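Local structure of CAS6A (Thermus thermophilus, 4C97) at residues L12-E17 with F92-V97; G18-L23 with A59-S64; L172-V177 with Y202-A207. The protein probably cleaves CRISPR RNA as a Cas6-family endoribonuclease serving antiviral defence. The protein carries 1 engineered substitution. All blocks are in the same frame, centred on the assembly; numbering follows the deposited sequence.

Interaction 1 (L12-E17 with F92-V97); sequences LVLEGE and FRVRAV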
ATOM      1  N   LEU A  12       0.392 -14.114   1.977  1.00 15.81           N
ATOM      2  CA  LEU A  12       1.014 -15.400   2.312  1.00 14.99           C
ATOM      3  C   LEU A  12       0.868 -15.618   3.805  1.00 15.58           C
ATOM      4  O   LEU A  12       1.488 -14.897   4.617  1.00 15.29           O
ATOM      5  CB  LEU A  12       2.509 -15.412   1.958  1.00 16.85           C
ATOM      6  CG  LEU A  12       2.914 -15.517   0.489  1.00 27.23           C
ATOM      7  CD1 LEU A  12       2.151 -14.552  -0.398  1.00 36.12           C
ATOM      8  CD2 LEU A  12       4.419 -15.294   0.353  1.00 29.45           C
ATOM      9  N   VAL A  13       0.052 -16.613   4.149  1.00 16.63           N
ATOM     10  CA  VAL A  13      -0.166 -17.003   5.530  1.00 17.65           C
ATOM     11  C   VAL A  13       1.002 -17.900   5.915  1.00 21.60           C
ATOM     12  O   VAL A  13       1.277 -18.888   5.245  1.00 21.80           O
ATOM     13  CB  VAL A  13      -1.504 -17.738   5.715  1.00 21.82           C
ATOM     14  CG1 VAL A  13      -1.682 -18.192   7.156  1.00 22.40           C
ATOM     15  CG2 VAL A  13      -2.649 -16.848   5.296  1.00 23.08           C
ATOM     16  N   LEU A  14       1.696 -17.540   6.990  1.00 19.63           N
ATOM     17  CA  LEU A  14       2.996 -18.140   7.279  1.00 19.89           C
ATOM     18  C   LEU A  14       2.980 -18.954   8.554  1.00 22.67           C
ATOM     19  O   LEU A  14       2.422 -18.530   9.558  1.00 27.33           O
ATOM     20  CB  LEU A  14       4.056 -17.036   7.414  1.00 18.96           C
ATOM     21  CG  LEU A  14       4.217 -16.122   6.202  1.00 17.42           C
ATOM     22  CD1 LEU A  14       5.133 -14.949   6.564  1.00 21.24           C
ATOM     23  CD2 LEU A  14       4.719 -16.866   4.974  1.00 17.69           C
ATOM     24  N   GLU A  15       3.618 -20.120   8.519  1.00 32.01           N
ATOM     25  CA  GLU A  15       3.876 -20.848   9.750  1.00 41.33           C
ATOM     26  C   GLU A  15       5.375 -20.910   9.985  1.00 25.65           C
ATOM     27  O   GLU A  15       6.160 -21.183   9.074  1.00 29.50           O
ATOM     28  CB  GLU A  15       3.216 -22.235   9.753  1.00 51.44           C
ATOM     29  CG  GLU A  15       3.138 -22.906   8.406  1.00 64.76           C
ATOM     30  CD  GLU A  15       2.572 -24.325   8.482  1.00 77.37           C
ATOM     31  OE1 GLU A  15       2.393 -24.840   9.606  1.00 81.99           O
ATOM     32  OE2 GLU A  15       2.307 -24.924   7.414  1.00 79.10           O
ATOM     33  N   GLY A  16       5.757 -20.646  11.224  1.00 29.26           N
ATOM     34  CA  GLY A  16       7.149 -20.526  11.595  1.00 35.33           C
ATOM     35  C   GLY A  16       7.287 -19.533  12.718  1.00 34.38           C
ATOM     36  O   GLY A  16       6.326 -18.864  13.082  1.00 40.57           O
ATOM     37  N   GLU A  17       8.487 -19.445  13.269  1.00 41.81           N
ATOM     38  CA  GLU A  17       8.768 -18.561  14.388  1.00 45.53           C
ATOM     39  C   GLU A  17       9.113 -17.154  13.888  1.00 44.86           C
ATOM     40  O   GLU A  17       9.834 -16.986  12.903  1.00 41.90           O
ATOM     41  CB  GLU A  17       9.927 -19.136  15.214  1.00 49.78           C
ATOM     42  CG  GLU A  17       9.684 -19.180  16.710  1.00 61.48           C
ATOM     43  CD  GLU A  17      10.780 -19.915  17.450  1.00 64.33           C
ATOM     44  OE1 GLU A  17      11.257 -20.950  16.941  1.00 62.68           O
ATOM     45  OE2 GLU A  17      11.177 -19.446  18.537  1.00 75.53           O
ATOM     46  N   PHE A  92       9.953 -19.623   6.797  1.00 27.66           N
ATOM     47  CA  PHE A  92       8.548 -19.907   7.069  1.00 22.78           C
ATOM     48  C   PHE A  92       8.058 -20.910   6.064  1.00 22.96           C
ATOM     49  O   PHE A  92       8.532 -20.955   4.938  1.00 28.80           O
ATOM     50  CB  PHE A  92       7.682 -18.647   6.919  1.00 19.96           C
ATOM     51  CG  PHE A  92       8.034 -17.545   7.879  1.00 18.96           C
ATOM     52  CD1 PHE A  92       7.469 -17.503   9.144  1.00 21.27           C
ATOM     53  CD2 PHE A  92       8.924 -16.557   7.512  1.00 19.29           C
ATOM     54  CE1 PHE A  92       7.791 -16.488  10.030  1.00 22.33           C
ATOM     55  CE2 PHE A  92       9.249 -15.536   8.393  1.00 22.68           C
ATOM     56  CZ  PHE A  92       8.685 -15.508   9.653  1.00 23.12           C
ATOM     57  N   ARG A  93       7.072 -21.694   6.462  1.00 24.08           N
ATOM     58  CA  ARG A  93       6.329 -22.484   5.514  1.00 23.90           C
ATOM     59  C   ARG A  93       5.079 -21.698   5.103  1.00 27.07           C
ATOM     60  O   ARG A  93       4.402 -21.098   5.938  1.00 22.40           O
ATOM     61  CB  ARG A  93       5.965 -23.827   6.140  1.00 27.96           C
ATOM     62  CG  ARG A  93       5.144 -24.715   5.255  1.00 57.00           C
ATOM     63  CD  ARG A  93       5.043 -26.111   5.833  1.00 70.26           C
ATOM     64  NE  ARG A  93       6.344 -26.596   6.293  1.00 74.33           N
ATOM     65  CZ  ARG A  93       7.279 -27.122   5.504  1.00 79.18           C
ATOM     66  NH1 ARG A  93       7.064 -27.254   4.202  1.00 72.78           N
ATOM     67  NH2 ARG A  93       8.433 -27.526   6.021  1.00 83.29           N
ATOM     68  N   VAL A  94       4.801 -21.668   3.809  1.00 23.15           N
ATOM     69  CA  VAL A  94       3.650 -20.946   3.308  1.00 25.76           C
ATOM     70  C   VAL A  94       2.438 -21.859   3.374  1.00 27.10           C
ATOM     71  O   VAL A  94       2.332 -22.824   2.617  1.00 27.43           O
ATOM     72  CB  VAL A  94       3.878 -20.455   1.869  1.00 23.96           C
ATOM     73  CG1 VAL A  94       2.636 -19.774   1.320  1.00 24.50           C
ATOM     74  CG2 VAL A  94       5.063 -19.497   1.815  1.00 21.25           C
ATOM     75  N   ARG A  95       1.522 -21.552   4.285  1.00 26.67           N
ATOM     76  CA  ARG A  95       0.352 -22.394   4.487  1.00 24.71           C
ATOM     77  C   ARG A  95      -0.700 -22.155   3.434  1.00 24.65           C
ATOM     78  O   ARG A  95      -1.359 -23.094   2.976  1.00 30.07           O
ATOM     79  CB  ARG A  95      -0.265 -22.133   5.847  1.00 29.65           C
ATOM     80  CG  ARG A  95      -1.584 -22.853   6.053  1.00 46.00           C
ATOM     81  CD  ARG A  95      -2.050 -22.660   7.467  1.00 60.99           C
ATOM     82  NE  ARG A  95      -1.073 -23.219   8.396  1.00 72.22           N
ATOM     83  CZ  ARG A  95      -0.754 -22.686   9.570  1.00 65.66           C
ATOM     84  NH1 ARG A  95      -1.338 -21.567   9.988  1.00 56.03           N
ATOM     85  NH2 ARG A  95       0.155 -23.283  10.331  1.00 59.18           N
ATOM     86  N   ALA A  96      -0.875 -20.894   3.069  1.00 26.79           N
ATOM     87  CA  ALA A  96      -1.881 -20.526   2.094  1.00 22.91           C
ATOM     88  C   ALA A  96      -1.483 -19.241   1.407  1.00 21.24           C
ATOM     89  O   ALA A  96      -0.812 -18.393   1.989  1.00 21.83           O
ATOM     90  CB  ALA A  96      -3.247 -20.372   2.774  1.00 25.38           C
ATOM     91  N   VAL A  97      -1.900 -19.113   0.155  1.00 28.61           N
ATOM     92  CA  VAL A  97      -1.777 -17.875  -0.580  1.00 23.10           C
ATOM     93  C   VAL A  97      -3.189 -17.407  -0.882  1.00 24.42           C
ATOM     94  O   VAL A  97      -3.930 -18.074  -1.601  1.00 25.28           O
ATOM     95  CB  VAL A  97      -0.981 -18.083  -1.872  1.00 24.04           C
ATOM     96  CG1 VAL A  97      -0.885 -16.795  -2.657  1.00 26.92           C
ATOM     97  CG2 VAL A  97       0.408 -18.605  -1.538  1.00 25.92           C
TER
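Val-13 and Glu-15 exchange backbone hydrogen bonds with the strand segment 92-97, joining two antiparallel strands whose axes approach to 4.7 Å. Glu-15 and Arg-93 form a regular hydrogen-bonded pair: Glu-15 N reaches Arg-93 O at 2.9 Å and almost straight (175°), and Arg-93 N returns a bond to Glu-15 O. One step along, a beta bulge interrupts the pairing. Val-13 gives its N-H to Ala-96 O but takes the N-H of Arg-95 on its own carbonyl, so that two residues face one. Arg-95 has helix-like backbone angles here, while Ala-96 N is buried without a partner.

The charged contacts gather on the face of Glu-15. By breaking the alternation, the bulge turns Arg-95 toward the neighbouring strand, and its NH2 meets Glu-15 OE1 at 2.8 Å in a salt bridge whose hydrogen bond is bent and weak. The guanidinium offers its edge, with the carboxylate plane turned 61° against it. Glu-15 also lies against the aliphatic part of Arg-93, Glu-15 OE2 being 3.4 Å from Arg-93 CD, while NH1 of that arginine is hydrogen-bonded to Gly-83 O.

Most of the apolar contacts lie on the face of Leu-12 and Leu-14. Leu-14 CD1 sits over one face of the Phe-92 ring in a CH-pi contact, 4.2 Å from its centroid, and CD2 touches Val-94 CG2 at 4.1 Å. The Phe-92 ring, its CG anti to the carbonyl carbon (chi1 -62°), also reaches past Gly-16 to the carbonyl of Glu-17.

In the N-terminal antiparallel sheet, strand 6-15 is thus held between 91-109 and 58-65, to which Leu-12 and Leu-14 are bonded; beyond 91-109 lies strand 85-87, and the loop residues Pro-20 and Leu-88 touch Leu-14.

Interaction 2 (G18-L23 with A59-S64); sequences GLPEPL and AWARVS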
ATOM      1  N   GLY A  18       8.581 -16.141  14.559  1.00 45.63           N
ATOM      2  CA  GLY A  18       8.958 -14.768  14.277  1.00 48.42           C
ATOM      3  C   GLY A  18       8.075 -14.091  13.252  1.00 40.69           C
ATOM      4  O   GLY A  18       6.990 -14.572  12.929  1.00 35.55           O
ATOM      5  N   LEU A  19       8.543 -12.953  12.752  1.00 30.40           N
ATOM      6  CA  LEU A  19       7.853 -12.245  11.698  1.00 29.48           C
ATOM      7  C   LEU A  19       8.769 -12.052  10.521  1.00 22.75           C
ATOM      8  O   LEU A  19       9.983 -12.059  10.662  1.00 23.30           O
ATOM      9  CB  LEU A  19       7.371 -10.889  12.188  1.00 42.19           C
ATOM     10  CG  LEU A  19       6.203 -10.976  13.162  1.00 44.53           C
ATOM     11  CD1 LEU A  19       6.456 -10.068  14.343  1.00 51.64           C
ATOM     12  CD2 LEU A  19       4.914 -10.616  12.435  1.00 33.62           C
ATOM     13  N   PRO A  20       8.185 -11.880   9.342  1.00 18.10           N
ATOM     14  CA  PRO A  20       9.039 -11.559   8.203  1.00 17.69           C
ATOM     15  C   PRO A  20       9.807 -10.279   8.441  1.00 16.85           C
ATOM     16  O   PRO A  20       9.359  -9.415   9.209  1.00 18.12           O
ATOM     17  CB  PRO A  20       8.036 -11.353   7.064  1.00 17.46           C
ATOM     18  CG  PRO A  20       6.823 -12.027   7.483  1.00 22.05           C
ATOM     19  CD  PRO A  20       6.765 -11.900   8.958  1.00 20.60           C
ATOM     20  N   GLU A  21      10.970 -10.192   7.807  1.00 16.76           N
ATOM     21  CA  GLU A  21      11.837  -9.031   7.876  1.00 16.98           C
ATOM     22  C   GLU A  21      11.771  -8.311   6.529  1.00 18.51           C
ATOM     23  O   GLU A  21      11.674  -8.955   5.492  1.00 18.96           O
ATOM     24  CB  GLU A  21      13.252  -9.474   8.181  1.00 21.23           C
ATOM     25  CG  GLU A  21      13.371 -10.057   9.559  1.00 23.15           C
ATOM     26  CD  GLU A  21      14.747 -10.597   9.862  1.00 27.42           C
ATOM     27  OE1 GLU A  21      15.627 -10.576   8.967  1.00 26.38           O
ATOM     28  OE2 GLU A  21      14.944 -11.045  11.014  1.00 34.97           O
ATOM     29  N   PRO A  22      11.767  -6.970   6.547  1.00 17.47           N
ATOM     30  CA  PRO A  22      11.628  -6.176   5.323  1.00 14.37           C
ATOM     31  C   PRO A  22      12.573  -6.569   4.185  1.00 13.55           C
ATOM     32  O   PRO A  22      12.154  -6.835   3.057  1.00 14.43           O
ATOM     33  CB  PRO A  22      11.957  -4.767   5.805  1.00 20.61           C
ATOM     34  CG  PRO A  22      11.530  -4.744   7.219  1.00 20.39           C
ATOM     35  CD  PRO A  22      11.698  -6.131   7.750  1.00 14.06           C
ATOM     36  N   LEU A  23      13.863  -6.609   4.495  1.00 16.36           N
ATOM     37  CA  LEU A  23      14.847  -6.951   3.470  1.00 14.20           C
ATOM     38  C   LEU A  23      14.748  -8.410   3.006  1.00 14.41           C
ATOM     39  O   LEU A  23      14.882  -8.686   1.809  1.00 17.31           O
ATOM     40  CB  LEU A  23      16.250  -6.584   3.928  1.00 19.31           C
ATOM     41  CG  LEU A  23      16.334  -5.053   3.918  1.00 27.42           C
ATOM     42  CD1 LEU A  23      17.202  -4.564   5.004  1.00 24.10           C
ATOM     43  CD2 LEU A  23      16.791  -4.543   2.558  1.00 25.72           C
ATOM     44  N   ALA A  59       1.730 -14.939  11.659  1.00 24.89           N
ATOM     45  CA  ALA A  59       2.373 -13.930  10.833  1.00 25.73           C
ATOM     46  C   ALA A  59       1.945 -14.086   9.391  1.00 16.64           C
ATOM     47  O   ALA A  59       1.520 -15.162   8.957  1.00 18.03           O
ATOM     48  CB  ALA A  59       3.894 -14.042  10.948  1.00 25.55           C
ATOM     49  N   TRP A  60       2.033 -12.996   8.649  1.00 17.29           N
ATOM     50  CA  TRP A  60       1.766 -13.069   7.231  1.00 14.44           C
ATOM     51  C   TRP A  60       2.609 -12.068   6.468  1.00 13.14           C
ATOM     52  O   TRP A  60       3.132 -11.101   7.030  1.00 12.78           O
ATOM     53  CB  TRP A  60       0.282 -12.829   6.951  1.00 15.64           C
ATOM     54  CG  TRP A  60      -0.252 -11.562   7.595  1.00 14.43           C
ATOM     55  CD1 TRP A  60      -0.852 -11.463   8.814  1.00 18.30           C
ATOM     56  CD2 TRP A  60      -0.247 -10.243   7.040  1.00 13.34           C
ATOM     57  NE1 TRP A  60      -1.202 -10.153   9.064  1.00 17.90           N
ATOM     58  CE2 TRP A  60      -0.835  -9.384   7.991  1.00 15.94           C
ATOM     59  CE3 TRP A  60       0.219  -9.686   5.845  1.00 12.22           C
ATOM     60  CZ2 TRP A  60      -0.982  -8.022   7.772  1.00 15.13           C
ATOM     61  CZ3 TRP A  60       0.087  -8.332   5.635  1.00 14.47           C
ATOM     62  CH2 TRP A  60      -0.508  -7.515   6.597  1.00 13.46           C
ATOM     63  N   ALA A  61       2.715 -12.314   5.169  1.00 14.10           N
ATOM     64  CA  ALA A  61       3.335 -11.352   4.276  1.00 13.28           C
ATOM     65  C   ALA A  61       2.364 -11.047   3.171  1.00 11.65           C
ATOM     66  O   ALA A  61       1.404 -11.788   2.976  1.00 13.03           O
ATOM     67  CB  ALA A  61       4.612 -11.886   3.718  1.00 15.73           C
ATOM     68  N   ARG A  62       2.602  -9.963   2.450  1.00 14.04           N
ATOM     69  CA  ARG A  62       1.715  -9.604   1.356  1.00 16.62           C
ATOM     70  C   ARG A  62       2.460  -8.975   0.192  1.00 12.20           C
ATOM     71  O   ARG A  62       3.437  -8.230   0.365  1.00 14.26           O
ATOM     72  CB  ARG A  62       0.542  -8.724   1.834  1.00 21.29           C
ATOM     73  CG  ARG A  62       0.687  -7.270   1.584  1.00 25.87           C
ATOM     74  CD  ARG A  62      -0.369  -6.465   2.348  1.00 15.96           C
ATOM     75  NE  ARG A  62      -1.648  -6.236   1.680  1.00 15.29           N
ATOM     76  CZ  ARG A  62      -2.070  -5.053   1.218  1.00 13.95           C
ATOM     77  NH1 ARG A  62      -1.284  -3.977   1.271  1.00 14.46           N
ATOM     78  NH2 ARG A  62      -3.283  -4.939   0.695  1.00 15.52           N
ATOM     79  N   VAL A  63       1.997  -9.339  -1.004  1.00 12.57           N
ATOM     80  CA  VAL A  63       2.585  -8.870  -2.239  1.00 12.32           C
ATOM     81  C   VAL A  63       1.501  -8.176  -3.036  1.00 11.68           C
ATOM     82  O   VAL A  63       0.501  -8.807  -3.396  1.00 12.92           O
ATOM     83  CB  VAL A  63       3.146 -10.043  -3.050  1.00 11.30           C
ATOM     84  CG1 VAL A  63       3.725  -9.568  -4.383  1.00 11.87           C
ATOM     85  CG2 VAL A  63       4.189 -10.778  -2.253  1.00 17.84           C
ATOM     86  N   SER A  64       1.694  -6.877  -3.287  1.00 10.25           N
ATOM     87  CA  SER A  64       0.795  -6.102  -4.131  1.00 10.93           C
ATOM     88  C   SER A  64       1.374  -5.964  -5.493  1.00 13.17           C
ATOM     89  O   SER A  64       2.532  -5.581  -5.645  1.00 17.08           O
ATOM     90  CB  SER A  64       0.591  -4.663  -3.639  1.00 14.01           C
ATOM     91  OG  SER A  64       0.029  -4.613  -2.364  1.00 16.14           O
TER
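Pro-20 and Leu-19 close over the small side chains of Ala-59 and Ala-61, with the loop that leads into helix 22-36 laid against strand 58-65. Ala-59 supplies a small bump. Its methyl group enters a hollow formed by three consecutive residues: the carbonyl oxygen of Gly-18, with O 3.7 Å from Ala-59 CB, one branch of Leu-19, with CD2 3.9 Å from the same CB, and the proline ring, with Pro-20 CD 4.1 Å from it. Leu-19 sets off along its strand-like backbone with CG beside the backbone N (chi1 -72°), and from there CD2 comes back to the alanine.

Pro-20 supplies the main bump in the other direction. The outer corner of its ring, CG, rests 3.8 Å from Trp-60 O and then meets the methyl of Ala-61, CG to CB 4.4 Å. With alanines at 59 and 61, the ring lies close to the backbone. The indole of Trp-60 leaves from the other side of the sheet, where it stacks on Trp-104 and meets His-102 edge-to-face. Leu-14 of strand 6-15 and Phe-52 of strand 48-55 also touch Pro-20, while Ala-61 and Val-63 continue the surface beneath helix 22-36, touching Leu-25 and Phe-29. Glu-21 takes the N-cap position of that helix.

Gly-18 has backbone angles that suit glycine.

No hydrogen bond crosses between the two segments. The peptide groups of 59-62 are engaged with the adjoining strands instead, Ala-59 with Leu-14 and Trp-60 with Gly-53 among them, so the loop meets 59-64 through apolar shape alone. Directional bonds hold it from other sides, Gly-18 N to the Glu-56 carboxylate and the backbone of Glu-21 to that of Leu-88.

Interaction 3 (L172-V177 with Y202-A207); sequences LERTTV and YHLPRA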
ATOM      1  N   LEU A 172      -4.302  18.271  -3.738  1.00 14.49           N
ATOM      2  CA  LEU A 172      -3.032  18.492  -3.055  1.00 15.36           C
ATOM      3  C   LEU A 172      -3.007  19.763  -2.227  1.00 15.88           C
ATOM      4  O   LEU A 172      -2.425  19.781  -1.151  1.00 21.41           O
ATOM      5  CB  LEU A 172      -1.883  18.516  -4.053  1.00 18.06           C
ATOM      6  CG  LEU A 172      -1.692  17.235  -4.853  1.00 20.07           C
ATOM      7  CD1 LEU A 172      -0.334  17.276  -5.562  1.00 24.41           C
ATOM      8  CD2 LEU A 172      -1.824  15.997  -4.008  1.00 17.77           C
ATOM      9  N   GLU A 173      -3.648  20.822  -2.717  1.00 14.42           N
ATOM     10  CA  GLU A 173      -3.540  22.132  -2.081  1.00 17.82           C
ATOM     11  C   GLU A 173      -4.684  22.453  -1.129  1.00 21.64           C
ATOM     12  O   GLU A 173      -4.480  23.165  -0.153  1.00 16.72           O
ATOM     13  CB  GLU A 173      -3.458  23.248  -3.133  1.00 22.43           C
ATOM     14  CG  GLU A 173      -2.248  23.126  -4.048  1.00 26.11           C
ATOM     15  CD  GLU A 173      -0.935  23.158  -3.272  1.00 34.33           C
ATOM     16  OE1 GLU A 173      -0.803  23.992  -2.348  1.00 37.39           O
ATOM     17  OE2 GLU A 173      -0.041  22.338  -3.566  1.00 28.04           O
ATOM     18  N   ARG A 174      -5.882  21.954  -1.405  1.00 16.12           N
ATOM     19  CA  ARG A 174      -7.032  22.382  -0.610  1.00 15.11           C
ATOM     20  C   ARG A 174      -7.422  21.383   0.487  1.00 16.54           C
ATOM     21  O   ARG A 174      -8.037  21.758   1.493  1.00 16.75           O
ATOM     22  CB  ARG A 174      -8.221  22.726  -1.511  1.00 15.21           C
ATOM     23  CG  ARG A 174      -9.286  23.516  -0.799  1.00 24.07           C
ATOM     24  CD  ARG A 174     -10.317  24.118  -1.755  1.00 23.38           C
ATOM     25  NE  ARG A 174     -11.277  23.125  -2.247  1.00 23.44           N
ATOM     26  CZ  ARG A 174     -11.411  22.745  -3.520  1.00 26.88           C
ATOM     27  NH1 ARG A 174     -10.643  23.241  -4.483  1.00 25.10           N
ATOM     28  NH2 ARG A 174     -12.328  21.852  -3.835  1.00 22.75           N
ATOM     29  N   THR A 175      -7.060  20.119   0.309  1.00 13.26           N
ATOM     30  CA  THR A 175      -7.421  19.105   1.299  1.00 12.34           C
ATOM     31  C   THR A 175      -6.817  19.456   2.638  1.00 12.10           C
ATOM     32  O   THR A 175      -5.645  19.843   2.721  1.00 15.21           O
ATOM     33  CB  THR A 175      -6.996  17.687   0.881  1.00 11.90           C
ATOM     34  OG1 THR A 175      -7.559  17.381  -0.389  1.00 14.57           O
ATOM     35  CG2 THR A 175      -7.487  16.631   1.886  1.00 13.67           C
ATOM     36  N   THR A 176      -7.630  19.329   3.681  1.00 12.15           N
ATOM     37  CA  THR A 176      -7.201  19.592   5.041  1.00 13.46           C
ATOM     38  C   THR A 176      -7.289  18.318   5.874  1.00 13.83           C
ATOM     39  O   THR A 176      -7.636  17.241   5.372  1.00 11.79           O
ATOM     40  CB  THR A 176      -8.006  20.744   5.689  1.00 20.94           C
ATOM     41  OG1 THR A 176      -7.360  21.140   6.895  1.00 14.83           O
ATOM     42  CG2 THR A 176      -9.442  20.332   6.002  1.00 16.76           C
ATOM     43  N   VAL A 177      -6.967  18.443   7.147  1.00 12.15           N
ATOM     44  CA  VAL A 177      -7.099  17.362   8.083  1.00 11.05           C
ATOM     45  C   VAL A 177      -8.179  17.677   9.081  1.00 12.25           C
ATOM     46  O   VAL A 177      -8.132  18.702   9.749  1.00 14.73           O
ATOM     47  CB  VAL A 177      -5.768  17.081   8.809  1.00 11.93           C
ATOM     48  CG1 VAL A 177      -5.983  16.132   9.950  1.00 12.14           C
ATOM     49  CG2 VAL A 177      -4.727  16.504   7.835  1.00 12.64           C
ATOM     50  N   TYR A 202      -8.908  13.023   6.320  1.00 10.02           N
ATOM     51  CA  TYR A 202      -8.727  14.110   5.362  1.00 11.61           C
ATOM     52  C   TYR A 202     -10.072  14.603   4.893  1.00 13.19           C
ATOM     53  O   TYR A 202     -11.038  13.839   4.818  1.00 12.25           O
ATOM     54  CB  TYR A 202      -7.895  13.634   4.157  1.00  9.09           C
ATOM     55  CG  TYR A 202      -6.541  13.143   4.610  1.00  9.83           C
ATOM     56  CD1 TYR A 202      -5.500  14.034   4.825  1.00 10.74           C
ATOM     57  CD2 TYR A 202      -6.326  11.798   4.876  1.00  9.74           C
ATOM     58  CE1 TYR A 202      -4.276  13.599   5.278  1.00  9.37           C
ATOM     59  CE2 TYR A 202      -5.100  11.343   5.325  1.00  9.01           C
ATOM     60  CZ  TYR A 202      -4.079  12.260   5.528  1.00  9.34           C
ATOM     61  OH  TYR A 202      -2.867  11.855   6.005  1.00 11.00           O
ATOM     62  N   HIS A 203     -10.138  15.895   4.595  1.00 11.85           N
ATOM     63  CA  HIS A 203     -11.379  16.495   4.171  1.00 11.07           C
ATOM     64  C   HIS A 203     -11.081  17.536   3.116  1.00 14.91           C
ATOM     65  O   HIS A 203     -10.206  18.390   3.320  1.00 15.00           O
ATOM     66  CB  HIS A 203     -12.063  17.143   5.352  1.00 12.07           C
ATOM     67  CG  HIS A 203     -13.247  17.956   4.967  1.00 16.89           C
ATOM     68  ND1 HIS A 203     -14.419  17.384   4.535  1.00 18.85           N
ATOM     69  CD2 HIS A 203     -13.439  19.293   4.932  1.00 18.51           C
ATOM     70  CE1 HIS A 203     -15.294  18.335   4.255  1.00 20.98           C
ATOM     71  NE2 HIS A 203     -14.718  19.506   4.484  1.00 22.41           N
ATOM     72  N   LEU A 204     -11.806  17.469   2.005  1.00 14.04           N
ATOM     73  CA  LEU A 204     -11.652  18.415   0.908  1.00 12.94           C
ATOM     74  C   LEU A 204     -12.853  19.358   0.851  1.00 14.90           C
ATOM     75  O   LEU A 204     -13.942  18.975   0.388  1.00 15.51           O
ATOM     76  CB  LEU A 204     -11.513  17.666  -0.423  1.00 15.48           C
ATOM     77  CG  LEU A 204     -11.380  18.541  -1.670  1.00 13.83           C
ATOM     78  CD1 LEU A 204     -10.320  19.610  -1.504  1.00 16.90           C
ATOM     79  CD2 LEU A 204     -11.087  17.689  -2.901  1.00 17.87           C
ATOM     80  N   PRO A 205     -12.671  20.598   1.331  1.00 14.65           N
ATOM     81  CA  PRO A 205     -13.776  21.553   1.320  1.00 20.45           C
ATOM     82  C   PRO A 205     -14.244  21.828  -0.088  1.00 16.91           C
ATOM     83  O   PRO A 205     -13.421  21.968  -1.001  1.00 17.91           O
ATOM     84  CB  PRO A 205     -13.153  22.825   1.916  1.00 20.61           C
ATOM     85  CG  PRO A 205     -11.974  22.348   2.676  1.00 19.77           C
ATOM     86  CD  PRO A 205     -11.456  21.159   1.938  1.00 16.05           C
ATOM     87  N   ARG A 206     -15.555  21.949  -0.220  1.00 17.86           N
ATOM     88  CA  ARG A 206     -16.238  22.275  -1.470  1.00 24.24           C
ATOM     89  C   ARG A 206     -15.788  21.429  -2.640  1.00 20.38           C
ATOM     90  O   ARG A 206     -15.717  21.915  -3.769  1.00 19.74           O
ATOM     91  CB  ARG A 206     -16.061  23.758  -1.813  1.00 29.99           C
ATOM     92  CG  ARG A 206     -16.483  24.717  -0.707  1.00 36.78           C
ATOM     93  CD  ARG A 206     -18.025  24.901  -0.602  1.00 47.21           C
ATOM     94  NE  ARG A 206     -18.658  25.590  -1.738  1.00 53.21           N
ATOM     95  CZ  ARG A 206     -19.421  25.012  -2.667  1.00 57.63           C
ATOM     96  NH1 ARG A 206     -19.660  23.705  -2.649  1.00 52.57           N
ATOM     97  NH2 ARG A 206     -19.952  25.752  -3.635  1.00 62.18           N
ATOM     98  N   ALA A 207     -15.488  20.160  -2.387  1.00 19.13           N
ATOM     99  CA  ALA A 207     -15.129  19.270  -3.482  1.00 19.42           C
ATOM    100  C   ALA A 207     -16.226  19.221  -4.529  1.00 18.38           C
ATOM    101  O   ALA A 207     -17.399  19.061  -4.207  1.00 17.65           O
ATOM    102  CB  ALA A 207     -14.866  17.852  -2.970  1.00 16.04           C
TER
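Arg-174, near the end of helix 165-174, reaches over Leu-204 to grip the carbonyl oxygen of Pro-205. Its chain leaves with CG anti to the backbone N (chi1 -164°) and stays extended until it bends at chi3 (76°), which brings the guanidinium side-on to that oxygen. NE and NH2 both donate to Pro-205 O, at 2.7 and 3.0 Å, with the acceptor close to the guanidinium plane. Leu-204 CD1 lies over one face of the group, 3.7 Å from Arg-174 NE, and NH2 also forms a salt bridge with Glu-211 of helix 209-225.

Thr-175 holds its methyl anti to the backbone N, so that CG2 rests against Tyr-202 CB at 3.8 Å while OG1 turns back to bond Leu-171 O in the preceding helix. In Thr-176 it is the methyl that takes the crowded position between N and the carbonyl carbon; its CG2 comes within 3.4 Å of His-203 O, on the side of the His-203 ring edge. ND1 of that ring is bonded to Asp-121. Val-177 and Tyr-202 run side by side, with Val-177 CG2 3.9 Å from Tyr-202 CE1.

Backbone bonds in both directions between Thr-176 and His-203 start the antiparallel pairing of 176-186 with 199-203. The two N-H groups of Arg-174 tie the loop after 199-203 to the helix end, and the salt bridge to Glu-211 would probably steady the guanidinium.

In the fold
Interactions 1 and 2 belong to the first of two antiparallel sheets, interaction 3 to the second, consistent with the pair of ferredoxin-like domains known in Cas6 proteins. The first two have centres about 10 Å apart and touch: strand 6-15 lies between 91-109 and 58-65, and residues 18-23 carry the chain onward into helix 22-36. Along the sequence, both segments of interaction 2 fall between those of interaction 1, so both contacts tie up the same N-terminal unit. Interaction 3 follows later, on the opposite side of the chain's centre, its centre about 41 Å from interaction 1 and 34 Å from interaction 2. Each therefore lies within one probable domain, and none spans the two.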